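Local coordinates for protein thiamine pyrophosphokinase (PDB 2G9Z) that catalyses the transfer of pyrophosphate from ATP to thiamine, yielding thiamine pyrophosphate, at residues Glu22-Gln27 / Arg301-Glu306; Val65-Asn70 / Ile207-Ala212; Ile86-Asp91 / Pro120-Gly125; Tyr294-Asp299 / Phe323-Ser328. One frame throughout, in Å; residues are numbered along the deposited sequence.

Contact 1: residues Glu22-Gln27 / Arg301-Glu306. With VNP (3-[(4-amino-2-methylpyrimidin-5-yl)methyl]-5-(2-{[hydroxy(phosphonoamino)phosphoryl]oxy}ethyl)-4-methyl-1,3-thiazol-3-I um), chain N.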
# COMPACT_ATOMS: atom_id res chain seq x y z
N GLU A 22 -15.55 15.20 -17.74
CA GLU A 22 -14.51 14.92 -16.76
C GLU A 22 -13.25 15.54 -17.34
O GLU A 22 -12.64 14.99 -18.27
CB GLU A 22 -14.33 13.41 -16.58
CG GLU A 22 -15.56 12.73 -16.02
CD GLU A 22 -15.33 11.27 -15.70
OE1 GLU A 22 -14.35 10.96 -14.99
OE2 GLU A 22 -16.13 10.43 -16.16
N GLN A 23 -12.86 16.69 -16.81
CA GLN A 23 -11.70 17.42 -17.30
C GLN A 23 -10.42 17.29 -16.50
O GLN A 23 -10.44 17.13 -15.28
CB GLN A 23 -12.07 18.91 -17.43
CG GLN A 23 -13.15 19.19 -18.46
CD GLN A 23 -13.71 20.61 -18.38
OE1 GLN A 23 -14.05 21.22 -19.40
NE2 GLN A 23 -13.83 21.14 -17.16
N VAL A 24 -9.30 17.37 -17.21
CA VAL A 24 -7.97 17.34 -16.61
C VAL A 24 -7.25 18.53 -17.25
O VAL A 24 -7.08 18.59 -18.47
CB VAL A 24 -7.19 16.04 -16.93
CG1 VAL A 24 -5.75 16.17 -16.42
CG2 VAL A 24 -7.87 14.85 -16.26
N ILE A 25 -6.84 19.48 -16.42
CA ILE A 25 -6.17 20.68 -16.91
C ILE A 25 -4.69 20.70 -16.57
O ILE A 25 -4.32 20.67 -15.39
CB ILE A 25 -6.81 21.94 -16.29
CG1 ILE A 25 -8.31 21.96 -16.57
CG2 ILE A 25 -6.14 23.20 -16.84
CD1 ILE A 25 -9.07 22.98 -15.75
N GLU A 26 -3.84 20.73 -17.59
CA GLU A 26 -2.41 20.79 -17.35
C GLU A 26 -2.09 22.22 -16.94
O GLU A 26 -2.28 23.16 -17.72
CB GLU A 26 -1.64 20.38 -18.60
CG GLU A 26 -1.60 18.87 -18.81
CD GLU A 26 -1.03 18.47 -20.15
OE1 GLU A 26 -0.18 19.22 -20.68
OE2 GLU A 26 -1.40 17.39 -20.66
N GLN A 27 -1.64 22.38 -15.70
CA GLN A 27 -1.31 23.70 -15.16
C GLN A 27 0.17 23.98 -15.24
O GLN A 27 0.96 23.10 -15.57
CB GLN A 27 -1.74 23.76 -13.69
CG GLN A 27 -3.20 23.45 -13.47
CD GLN A 27 -4.09 24.62 -13.81
OE1 GLN A 27 -3.77 25.42 -14.70
NE2 GLN A 27 -5.21 24.73 -13.12
N ARG A 301 -11.59 18.44 -12.89
CA ARG A 301 -12.86 19.13 -12.79
C ARG A 301 -13.91 18.06 -13.08
O ARG A 301 -13.89 17.45 -14.14
CB ARG A 301 -12.95 20.28 -13.80
CG ARG A 301 -11.89 21.37 -13.58
CD ARG A 301 -11.92 21.88 -12.14
NE ARG A 301 -10.63 22.44 -11.73
CZ ARG A 301 -10.12 23.58 -12.19
NH1 ARG A 301 -10.79 24.30 -13.08
NH2 ARG A 301 -8.94 23.98 -11.76
N ASN A 302 -14.79 17.82 -12.11
CA ASN A 302 -15.84 16.82 -12.26
C ASN A 302 -15.27 15.49 -12.75
O ASN A 302 -15.90 14.77 -13.53
CB ASN A 302 -16.90 17.33 -13.24
CG ASN A 302 -17.56 18.61 -12.76
OD1 ASN A 302 -18.18 18.65 -11.70
ND2 ASN A 302 -17.41 19.68 -13.54
N TRP A 303 -14.07 15.17 -12.26
CA TRP A 303 -13.36 13.95 -12.63
C TRP A 303 -13.73 12.80 -11.69
O TRP A 303 -13.45 12.86 -10.49
CB TRP A 303 -11.86 14.23 -12.56
CG TRP A 303 -11.01 13.30 -13.35
CD1 TRP A 303 -10.87 13.27 -14.71
CD2 TRP A 303 -10.13 12.30 -12.83
NE1 TRP A 303 -9.95 12.31 -15.07
CE2 TRP A 303 -9.48 11.70 -13.94
CE3 TRP A 303 -9.82 11.85 -11.54
CZ2 TRP A 303 -8.54 10.67 -13.79
CZ3 TRP A 303 -8.89 10.83 -11.39
CH2 TRP A 303 -8.26 10.25 -12.51
N LYS A 304 -14.34 11.76 -12.25
CA LYS A 304 -14.78 10.59 -11.47
C LYS A 304 -13.65 9.59 -11.28
O LYS A 304 -13.05 9.11 -12.25
CB LYS A 304 -15.94 9.89 -12.17
CG LYS A 304 -17.13 10.78 -12.48
CD LYS A 304 -18.18 10.03 -13.27
CE LYS A 304 -19.29 10.95 -13.73
NZ LYS A 304 -20.26 10.25 -14.61
N THR A 305 -13.37 9.25 -10.03
CA THR A 305 -12.30 8.32 -9.72
C THR A 305 -12.77 7.11 -8.90
O THR A 305 -13.63 7.23 -8.04
CB THR A 305 -11.16 9.02 -8.96
OG1 THR A 305 -10.06 8.11 -8.80
CG2 THR A 305 -11.64 9.50 -7.59
N GLU A 306 -12.19 5.96 -9.20
CA GLU A 306 -12.52 4.74 -8.47
C GLU A 306 -11.57 3.62 -8.86
O GLU A 306 -10.94 3.67 -9.92
CB GLU A 306 -13.97 4.31 -8.77
CG GLU A 306 -14.22 3.79 -10.18
CD GLU A 306 -15.69 3.48 -10.44
OE1 GLU A 306 -16.34 2.87 -9.56
OE2 GLU A 306 -16.19 3.83 -11.52
O2G VNP N . 6.94 10.57 -12.93
PG VNP N . 6.91 9.46 -11.77
O3G VNP N . 6.27 9.99 -10.55
O1G VNP N . 8.45 9.05 -11.51
N3B VNP N . 6.14 8.14 -12.34
PB VNP N . 6.36 7.88 -13.93
O2B VNP N . 5.82 6.54 -14.26
O1B VNP N . 7.78 8.14 -14.24
O1 VNP N . 5.47 9.02 -14.65
C7 VNP N . 4.05 9.14 -14.49
C12 VNP N . 3.54 9.79 -15.78
C11 VNP N . 2.06 10.17 -15.83
C10 VNP N . 1.66 11.44 -15.07
CM4 VNP N . 2.61 12.62 -14.88
S1 VNP N . 0.85 8.99 -15.15
C9 VNP N . -0.25 10.27 -14.67
N5 VNP N . 0.42 11.41 -14.57
C7A VNP N . -0.12 12.58 -13.86
C5A VNP N . -1.65 12.65 -13.86
C6A VNP N . -2.27 12.62 -12.61
N1A VNP N . -3.58 12.76 -12.50
C2A VNP N . -4.35 12.94 -13.58
CM2 VNP N . -5.86 13.14 -13.41
N3A VNP N . -3.80 12.97 -14.80
C4A VNP N . -2.48 12.83 -14.97
N4A VNP N . -1.97 12.88 -16.20
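With CG held opposite its own carbonyl carbon (chi1 -64°) and the chain extended beyond, E22 reaches along the backbone of residues 302-304 and presents its carboxylate to K304. W303 turns the other way, CG opposite the backbone N (chi1 -159°), which sets the indole between E22 OE1 over one face and the pyrimidine methyl VNP CM2 over the other. The amide of K304 donates to E22 OE1 at 2.9 Å, meeting the oxygen from above the carboxylate plane. The two side chains cross at about a right angle, the aliphatic part of K304 lying against the carboxylate; K304 NZ stays 4.4 Å from E22 OE2, beyond a salt bridge, and bonds instead to the carbonyl of S18. Q23 and R301 form an antiparallel hydrogen-bonded pair, Q23 N to R301 O and R301 N to Q23 O, both 3.0 Å. I25 CD1 lies over one face of the R301 guanidinium, offset toward its rim, 3.4 Å from NH1, while R301 NE bonds to the carbonyl of S293. V24 CG2 lies 3.5 Å from W303 NE1, and W303 CZ2 is 3.7 Å from VNP CM2. N302 and W303 together face L291 in a G1 bulge. The Q23-R301 pairing and the E22 carboxylate bond fasten the start of the strand, placing V24 CG2 and the W303 ring against the pyrimidine methyl.

Contact 2: residues Val65-Asn70 / Ile207-Ala212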
# COMPACT_ATOMS: atom_id res chain seq x y z
N VAL A 65 -0.06 13.37 18.93
CA VAL A 65 0.27 12.04 19.38
C VAL A 65 1.15 11.39 18.33
O VAL A 65 0.92 11.58 17.13
CB VAL A 65 -1.00 11.17 19.52
CG1 VAL A 65 -0.62 9.76 19.97
CG2 VAL A 65 -1.97 11.81 20.49
N LEU A 66 2.15 10.64 18.77
CA LEU A 66 3.03 9.92 17.87
C LEU A 66 2.81 8.43 18.09
O LEU A 66 2.97 7.93 19.21
CB LEU A 66 4.50 10.26 18.15
CG LEU A 66 5.54 9.49 17.32
CD1 LEU A 66 5.34 9.79 15.85
CD2 LEU A 66 6.95 9.87 17.75
N LEU A 67 2.41 7.72 17.04
CA LEU A 67 2.18 6.29 17.13
C LEU A 67 3.26 5.61 16.30
O LEU A 67 3.40 5.89 15.11
CB LEU A 67 0.79 5.94 16.59
CG LEU A 67 0.43 4.46 16.50
CD1 LEU A 67 0.72 3.75 17.83
CD2 LEU A 67 -1.06 4.33 16.15
N ILE A 68 4.03 4.74 16.94
CA ILE A 68 5.13 4.06 16.27
C ILE A 68 4.91 2.57 16.06
O ILE A 68 4.88 1.79 17.01
CB ILE A 68 6.45 4.25 17.05
CG1 ILE A 68 6.67 5.74 17.32
CG2 ILE A 68 7.62 3.64 16.27
CD1 ILE A 68 7.80 6.03 18.28
N LEU A 69 4.77 2.17 14.80
CA LEU A 69 4.59 0.76 14.49
C LEU A 69 5.94 0.10 14.21
O LEU A 69 6.98 0.76 14.25
CB LEU A 69 3.62 0.58 13.33
CG LEU A 69 2.16 0.44 13.80
CD1 LEU A 69 1.75 1.66 14.62
CD2 LEU A 69 1.24 0.27 12.60
N ASN A 70 5.91 -1.19 13.90
CA ASN A 70 7.12 -1.97 13.69
C ASN A 70 7.85 -1.95 12.34
O ASN A 70 7.65 -2.83 11.50
CB ASN A 70 6.82 -3.41 14.10
CG ASN A 70 8.07 -4.26 14.20
OD1 ASN A 70 9.17 -3.75 14.41
ND2 ASN A 70 7.91 -5.57 14.07
N ILE A 207 -2.87 12.60 15.16
CA ILE A 207 -2.03 11.43 15.37
C ILE A 207 -1.08 11.19 14.20
O ILE A 207 -1.51 10.90 13.09
CB ILE A 207 -2.86 10.15 15.55
CG1 ILE A 207 -3.90 10.33 16.66
CG2 ILE A 207 -1.93 8.98 15.90
CD1 ILE A 207 -4.84 9.14 16.81
N TYR A 208 0.22 11.31 14.47
CA TYR A 208 1.24 11.06 13.47
C TYR A 208 1.60 9.59 13.62
O TYR A 208 2.00 9.15 14.70
CB TYR A 208 2.46 11.95 13.75
CG TYR A 208 2.18 13.42 13.52
CD1 TYR A 208 2.06 13.92 12.22
CD2 TYR A 208 1.99 14.29 14.59
CE1 TYR A 208 1.76 15.27 12.00
CE2 TYR A 208 1.69 15.64 14.37
CZ TYR A 208 1.57 16.12 13.07
OH TYR A 208 1.27 17.44 12.86
N VAL A 209 1.43 8.82 12.55
CA VAL A 209 1.72 7.39 12.59
C VAL A 209 2.94 7.02 11.75
O VAL A 209 3.00 7.32 10.56
CB VAL A 209 0.51 6.57 12.08
CG1 VAL A 209 0.79 5.08 12.23
CG2 VAL A 209 -0.76 6.96 12.84
N LEU A 210 3.91 6.36 12.38
CA LEU A 210 5.12 5.91 11.68
C LEU A 210 5.10 4.39 11.46
O LEU A 210 4.60 3.64 12.29
CB LEU A 210 6.38 6.24 12.49
CG LEU A 210 6.71 7.71 12.77
CD1 LEU A 210 7.97 7.78 13.64
CD2 LEU A 210 6.90 8.45 11.45
N ASN A 211 5.65 3.96 10.32
CA ASN A 211 5.77 2.53 10.00
C ASN A 211 4.49 1.72 9.79
O ASN A 211 4.51 0.49 9.89
CB ASN A 211 6.62 1.84 11.07
CG ASN A 211 7.93 2.58 11.34
OD1 ASN A 211 8.60 3.03 10.41
ND2 ASN A 211 8.29 2.69 12.62
N ALA A 212 3.38 2.39 9.49
CA ALA A 212 2.11 1.69 9.28
C ALA A 212 1.88 1.40 7.80
O ALA A 212 0.99 0.62 7.44
CB ALA A 212 0.96 2.54 9.82
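L67 stands between Y208 and L210 in the parallel pairing of strands 64-68 and 205-210, neighbours at the centre of the Rossmann-like alpha/beta part of the enzyme. Its N donates to Y208 O and its O accepts from L210 N, each at 2.8 Å and nearly straight; Y208 N to V65 O and L69 N to L210 O continue the ladder. The strand axes are 4.6 Å apart and 20° from parallel. On one face L66 CD1 rests 4.0 Å from L210 CG and also meets CB of Y208; on the other, L67 CB packs between CG2 of I207 and CG2 of V209. Farther out, helix 77-81 covers the L66 and L210 face through L77 and L80, while helix 155-170 covers the V65 and L67 face through I163, F156 and S159. Beyond the strand ends, L69 CD2 lies 3.6 Å from A212 CB. N211 has a positive phi (65°), and its CG sits opposite its own carbonyl carbon (chi1 -50°), which turns the amide toward segment 65-70. There N211 ND2 donates to L69 O at 2.8 Å, from above the carbonyl plane, with I68 CG2 3.8 Å from the same nitrogen.

Contact 3: residues Ile86-Asp91 / Pro120-Gly125. With MG (magnesium ion), chain C.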
# COMPACT_ATOMS: atom_id res chain seq x y z
N ILE A 86 1.94 12.93 23.60
CA ILE A 86 1.99 11.52 23.99
C ILE A 86 2.59 10.69 22.86
O ILE A 86 2.34 10.95 21.69
CB ILE A 86 0.56 10.99 24.29
CG1 ILE A 86 0.06 11.56 25.62
CG2 ILE A 86 0.55 9.47 24.31
CD1 ILE A 86 0.77 11.00 26.84
N ILE A 87 3.39 9.69 23.23
CA ILE A 87 4.01 8.79 22.26
C ILE A 87 3.59 7.36 22.60
O ILE A 87 3.70 6.93 23.75
CB ILE A 87 5.55 8.86 22.29
CG1 ILE A 87 6.04 10.26 21.89
CG2 ILE A 87 6.13 7.83 21.33
CD1 ILE A 87 5.99 11.29 22.99
N VAL A 88 3.12 6.64 21.59
CA VAL A 88 2.68 5.25 21.77
C VAL A 88 3.39 4.31 20.81
O VAL A 88 3.47 4.59 19.61
CB VAL A 88 1.17 5.11 21.52
CG1 VAL A 88 0.74 3.65 21.67
CG2 VAL A 88 0.39 6.01 22.45
N CYS A 89 3.91 3.20 21.32
CA CYS A 89 4.55 2.20 20.48
C CYS A 89 3.62 1.00 20.36
O CYS A 89 3.14 0.48 21.37
CB CYS A 89 5.88 1.71 21.08
SG CYS A 89 7.22 2.89 21.03
N ALA A 90 3.34 0.59 19.14
CA ALA A 90 2.49 -0.57 18.92
C ALA A 90 3.41 -1.79 18.86
O ALA A 90 4.10 -2.00 17.86
CB ALA A 90 1.72 -0.42 17.60
N ASP A 91 3.45 -2.55 19.95
CA ASP A 91 4.28 -3.76 20.04
C ASP A 91 5.68 -3.55 19.47
O ASP A 91 6.48 -2.81 20.02
CB ASP A 91 3.59 -4.93 19.34
CG ASP A 91 4.21 -6.28 19.68
OD1 ASP A 91 5.24 -6.32 20.38
OD2 ASP A 91 3.68 -7.32 19.25
N PRO A 120 8.59 6.00 25.62
CA PRO A 120 7.20 6.10 25.18
C PRO A 120 6.22 6.07 26.34
O PRO A 120 6.45 5.38 27.34
CB PRO A 120 7.06 4.90 24.25
CG PRO A 120 7.92 3.88 24.91
CD PRO A 120 9.16 4.67 25.29
N ASP A 121 5.14 6.82 26.22
CA ASP A 121 4.12 6.86 27.26
C ASP A 121 3.43 5.51 27.40
O ASP A 121 3.20 5.04 28.51
CB ASP A 121 3.09 7.94 26.92
CG ASP A 121 3.66 9.33 27.02
OD1 ASP A 121 3.63 9.91 28.13
OD2 ASP A 121 4.16 9.85 25.99
N TYR A 122 3.11 4.89 26.27
CA TYR A 122 2.44 3.59 26.27
C TYR A 122 3.05 2.64 25.25
O TYR A 122 3.53 3.06 24.20
CB TYR A 122 0.96 3.74 25.91
CG TYR A 122 0.12 4.61 26.82
CD1 TYR A 122 -0.58 4.05 27.90
CD2 TYR A 122 -0.02 5.97 26.59
CE1 TYR A 122 -1.40 4.83 28.71
CE2 TYR A 122 -0.83 6.77 27.40
CZ TYR A 122 -1.52 6.19 28.45
OH TYR A 122 -2.33 6.97 29.24
N ILE A 123 3.03 1.35 25.57
CA ILE A 123 3.50 0.30 24.67
C ILE A 123 2.36 -0.70 24.72
O ILE A 123 2.08 -1.27 25.78
CB ILE A 123 4.78 -0.38 25.18
CG1 ILE A 123 5.95 0.61 25.15
CG2 ILE A 123 5.09 -1.60 24.31
CD1 ILE A 123 7.26 0.03 25.66
N VAL A 124 1.67 -0.89 23.60
CA VAL A 124 0.53 -1.80 23.58
C VAL A 124 0.49 -2.81 22.43
O VAL A 124 1.16 -2.64 21.42
CB VAL A 124 -0.82 -1.00 23.61
CG1 VAL A 124 -0.54 0.49 23.75
CG2 VAL A 124 -1.65 -1.29 22.38
N GLY A 125 -0.30 -3.87 22.63
CA GLY A 125 -0.44 -4.90 21.61
C GLY A 125 -0.41 -6.29 22.21
O GLY A 125 -0.45 -6.44 23.44
MG MG C . 1.96 -7.83 17.75
O HOH W 1 3.24 -7.44 15.80
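C89 and V124 lie on parallel strands, 86-90 and 122-125, whose axes run 4.7 Å apart at 31°, joined by C89 N to Y122 O and V124 N to C89 O. One step on, D91 N donates to V124 O at 2.7 Å. At the start of the pairing a side chain replaces a backbone acceptor: D121 OD2 takes the amide of I87 at 2.9 Å, on its anti side and 26° out of the carboxylate plane. The D121 CG lies opposite its carbonyl carbon (chi1 -68°), bringing the carboxylate across I86, whose CD1 is 3.3 Å from D121 OD1. I86 CG2 meets the edge of the Y122 ring, V88 CG1 touches V124 CG1 at 4.0 Å, and on the other face C89 SG packs 3.8 Å from P120 CB. The Y122 hydroxyl bonds to H166 and W176. Past the last strand pair, D91 OD2 binds magnesium at 2.3 Å, with water 1 also in the metal's shell; I130 N bonds to D91 OD1 and S129 N to D91 OD2. D91, at the C-terminal end of its parallel strand, thus joins D126, D128 and D155 in the magnesium site of this alpha/beta catalytic domain.

Contact 4: residues Tyr294-Asp299 / Phe323-Ser328. With VNP (3-[(4-amino-2-methylpyrimidin-5-yl)methyl]-5-(2-{[hydroxy(phosphonoamino)phosphoryl]oxy}ethyl)-4-methyl-1,3-thiazol-3-I um), chain N.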
# COMPACT_ATOMS: atom_id res chain seq x y z
N TYR A 294 -7.75 22.53 -7.62
CA TYR A 294 -7.22 23.83 -8.04
C TYR A 294 -5.83 23.91 -7.41
O TYR A 294 -5.71 24.01 -6.19
CB TYR A 294 -8.11 24.96 -7.51
CG TYR A 294 -9.57 24.76 -7.83
CD1 TYR A 294 -10.12 25.22 -9.03
CD2 TYR A 294 -10.40 24.05 -6.96
CE1 TYR A 294 -11.46 24.97 -9.35
CE2 TYR A 294 -11.72 23.80 -7.27
CZ TYR A 294 -12.25 24.26 -8.46
OH TYR A 294 -13.57 23.99 -8.76
N GLY A 295 -4.79 23.85 -8.24
CA GLY A 295 -3.45 23.92 -7.70
C GLY A 295 -2.58 22.70 -7.97
O GLY A 295 -1.40 22.70 -7.66
N LEU A 296 -3.16 21.65 -8.54
CA LEU A 296 -2.38 20.47 -8.87
C LEU A 296 -1.91 20.61 -10.31
O LEU A 296 -2.55 21.31 -11.11
CB LEU A 296 -3.22 19.20 -8.70
CG LEU A 296 -3.77 18.99 -7.29
CD1 LEU A 296 -4.51 17.65 -7.22
CD2 LEU A 296 -2.62 19.02 -6.28
N LYS A 297 -0.79 19.97 -10.64
CA LYS A 297 -0.23 20.03 -11.99
C LYS A 297 -1.27 19.55 -13.00
O LYS A 297 -1.43 20.12 -14.08
CB LYS A 297 1.02 19.16 -12.08
CG LYS A 297 1.72 19.15 -13.44
CD LYS A 297 2.33 20.49 -13.78
CE LYS A 297 3.02 20.44 -15.15
NZ LYS A 297 3.57 21.78 -15.53
N TYR A 298 -1.99 18.49 -12.65
CA TYR A 298 -3.04 17.96 -13.50
C TYR A 298 -4.33 18.13 -12.70
O TYR A 298 -4.79 17.22 -12.02
CB TYR A 298 -2.76 16.48 -13.81
CG TYR A 298 -1.41 16.29 -14.45
CD1 TYR A 298 -1.25 16.40 -15.84
CD2 TYR A 298 -0.28 16.06 -13.67
CE1 TYR A 298 0.02 16.29 -16.42
CE2 TYR A 298 0.98 15.96 -14.25
CZ TYR A 298 1.12 16.08 -15.61
OH TYR A 298 2.38 15.99 -16.16
N ASP A 299 -4.87 19.35 -12.76
CA ASP A 299 -6.09 19.67 -12.04
C ASP A 299 -7.28 18.97 -12.65
O ASP A 299 -7.39 18.84 -13.87
CB ASP A 299 -6.34 21.19 -12.02
CG ASP A 299 -5.69 21.87 -10.82
OD1 ASP A 299 -5.58 21.22 -9.76
OD2 ASP A 299 -5.31 23.06 -10.94
N PHE A 323 -3.22 24.33 -2.14
CA PHE A 323 -4.07 23.94 -3.25
C PHE A 323 -5.43 23.52 -2.71
O PHE A 323 -5.60 23.31 -1.51
CB PHE A 323 -3.44 22.80 -4.05
CG PHE A 323 -3.21 21.54 -3.26
CD1 PHE A 323 -2.03 21.36 -2.53
CD2 PHE A 323 -4.16 20.52 -3.24
CE1 PHE A 323 -1.79 20.18 -1.80
CE2 PHE A 323 -3.94 19.34 -2.52
CZ PHE A 323 -2.76 19.17 -1.80
N ILE A 324 -6.40 23.38 -3.61
CA ILE A 324 -7.73 22.99 -3.19
C ILE A 324 -8.24 21.72 -3.87
O ILE A 324 -8.06 21.53 -5.07
CB ILE A 324 -8.74 24.11 -3.49
CG1 ILE A 324 -8.42 25.33 -2.62
CG2 ILE A 324 -10.17 23.61 -3.27
CD1 ILE A 324 -9.23 26.56 -2.97
N VAL A 325 -8.86 20.85 -3.08
CA VAL A 325 -9.46 19.65 -3.65
C VAL A 325 -10.86 19.51 -3.08
O VAL A 325 -11.05 19.53 -1.86
CB VAL A 325 -8.69 18.36 -3.33
CG1 VAL A 325 -9.44 17.16 -3.92
CG2 VAL A 325 -7.29 18.43 -3.92
N GLU A 326 -11.84 19.41 -3.97
CA GLU A 326 -13.21 19.21 -3.54
C GLU A 326 -13.51 17.77 -3.92
O GLU A 326 -13.16 17.33 -5.01
CB GLU A 326 -14.15 20.16 -4.28
CG GLU A 326 -15.62 19.94 -3.95
CD GLU A 326 -16.50 21.04 -4.50
OE1 GLU A 326 -16.28 21.47 -5.65
OE2 GLU A 326 -17.43 21.47 -3.78
N CYS A 327 -14.15 17.03 -3.02
CA CYS A 327 -14.45 15.63 -3.30
C CYS A 327 -15.85 15.26 -2.85
O CYS A 327 -16.31 15.73 -1.82
CB CYS A 327 -13.43 14.73 -2.60
SG CYS A 327 -13.36 14.94 -0.81
N SER A 328 -16.53 14.41 -3.63
CA SER A 328 -17.89 14.00 -3.30
C SER A 328 -17.98 13.06 -2.10
O SER A 328 -19.06 12.78 -1.61
CB SER A 328 -18.53 13.32 -4.51
OG SER A 328 -17.79 12.19 -4.90
O2G VNP N . 6.94 10.57 -12.93
PG VNP N . 6.91 9.46 -11.77
O3G VNP N . 6.27 9.99 -10.55
O1G VNP N . 8.45 9.05 -11.51
N3B VNP N . 6.14 8.14 -12.34
PB VNP N . 6.36 7.88 -13.93
O2B VNP N . 5.82 6.54 -14.26
O1B VNP N . 7.78 8.14 -14.24
O1 VNP N . 5.47 9.02 -14.65
C7 VNP N . 4.05 9.14 -14.49
C12 VNP N . 3.54 9.79 -15.78
C11 VNP N . 2.06 10.17 -15.83
C10 VNP N . 1.66 11.44 -15.07
CM4 VNP N . 2.61 12.62 -14.88
S1 VNP N . 0.85 8.99 -15.15
C9 VNP N . -0.25 10.27 -14.67
N5 VNP N . 0.42 11.41 -14.57
C7A VNP N . -0.12 12.58 -13.86
C5A VNP N . -1.65 12.65 -13.86
C6A VNP N . -2.27 12.62 -12.61
N1A VNP N . -3.58 12.76 -12.50
C2A VNP N . -4.35 12.94 -13.58
CM2 VNP N . -5.86 13.14 -13.41
N3A VNP N . -3.80 12.97 -14.80
C4A VNP N . -2.48 12.83 -14.97
N4A VNP N . -1.97 12.88 -16.20
O HOH W 2 -14.49 23.33 -5.54
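Y294 and I324 form an antiparallel hydrogen-bonded pair, Y294 N to I324 O and I324 N to Y294 O at 2.8 and 2.7 Å. From CB outward, Y294 first lies 4.2 Å from CB of I324; its CD2 then meets CG2 of I324 at 3.7 Å, the methyl approaching the ring edge near its plane. At the tip, the Y294 hydroxyl has a weak, long contact with water 2, which donates a stronger bond to E326 OE1 at 2.6 Å. One residue on, G295 CA packs on F323 CB with phi 119°, a backbone shape suited to glycine. F323 takes the crowded position, CG between its backbone N and carbonyl carbon (chi1 60°), which turns one ring face toward L296. L296 CD2 stands over that face in a CH-pi contact, 4.0 Å from the centroid and 22° off the normal, while CG2 of V325 lies at the ring edge. The turn after Y294 is tied from within by D299: OD2 accepts from G295 N with its syn lone pair, and OD1 accepts from L296 N. D299 OD2 also receives a bond from Q27 NE2, and OD1 one from S293 OG. This turn brings Y298 to the ligand: VNP C7A lies over one face of the Y298 ring, 3.5 Å from Y298 CD2, while the Y298 hydroxyl bonds to Q151 of the second subunit. An antiparallel strand pair thus leads into a D299-tied turn that carries Y298 into the thiamine pocket at the subunit interface.

In the fold
Contacts 2 and 3 share one sheet, centres 9 Å apart, because strands 64-68 and 86-90 are neighbours in it. Along the chain contact 3 is nested inside the loop closed by contact 2; both lie inside the loop of contact 1 and close before contact 4 opens. The centres of contacts 1 and 4 are likewise 9 Å apart: residues 294-306 and 323-328 belong to the vitamin B1 binding domain, and segment 22-27 joins them from the N-terminus. Contacts 1 and 3 have centres 41 Å apart. The VNP touched by contacts 1 and 4 is also bonded by Q151, D155 and R216 of the second subunit, consistent with each active site being shared between the two chains.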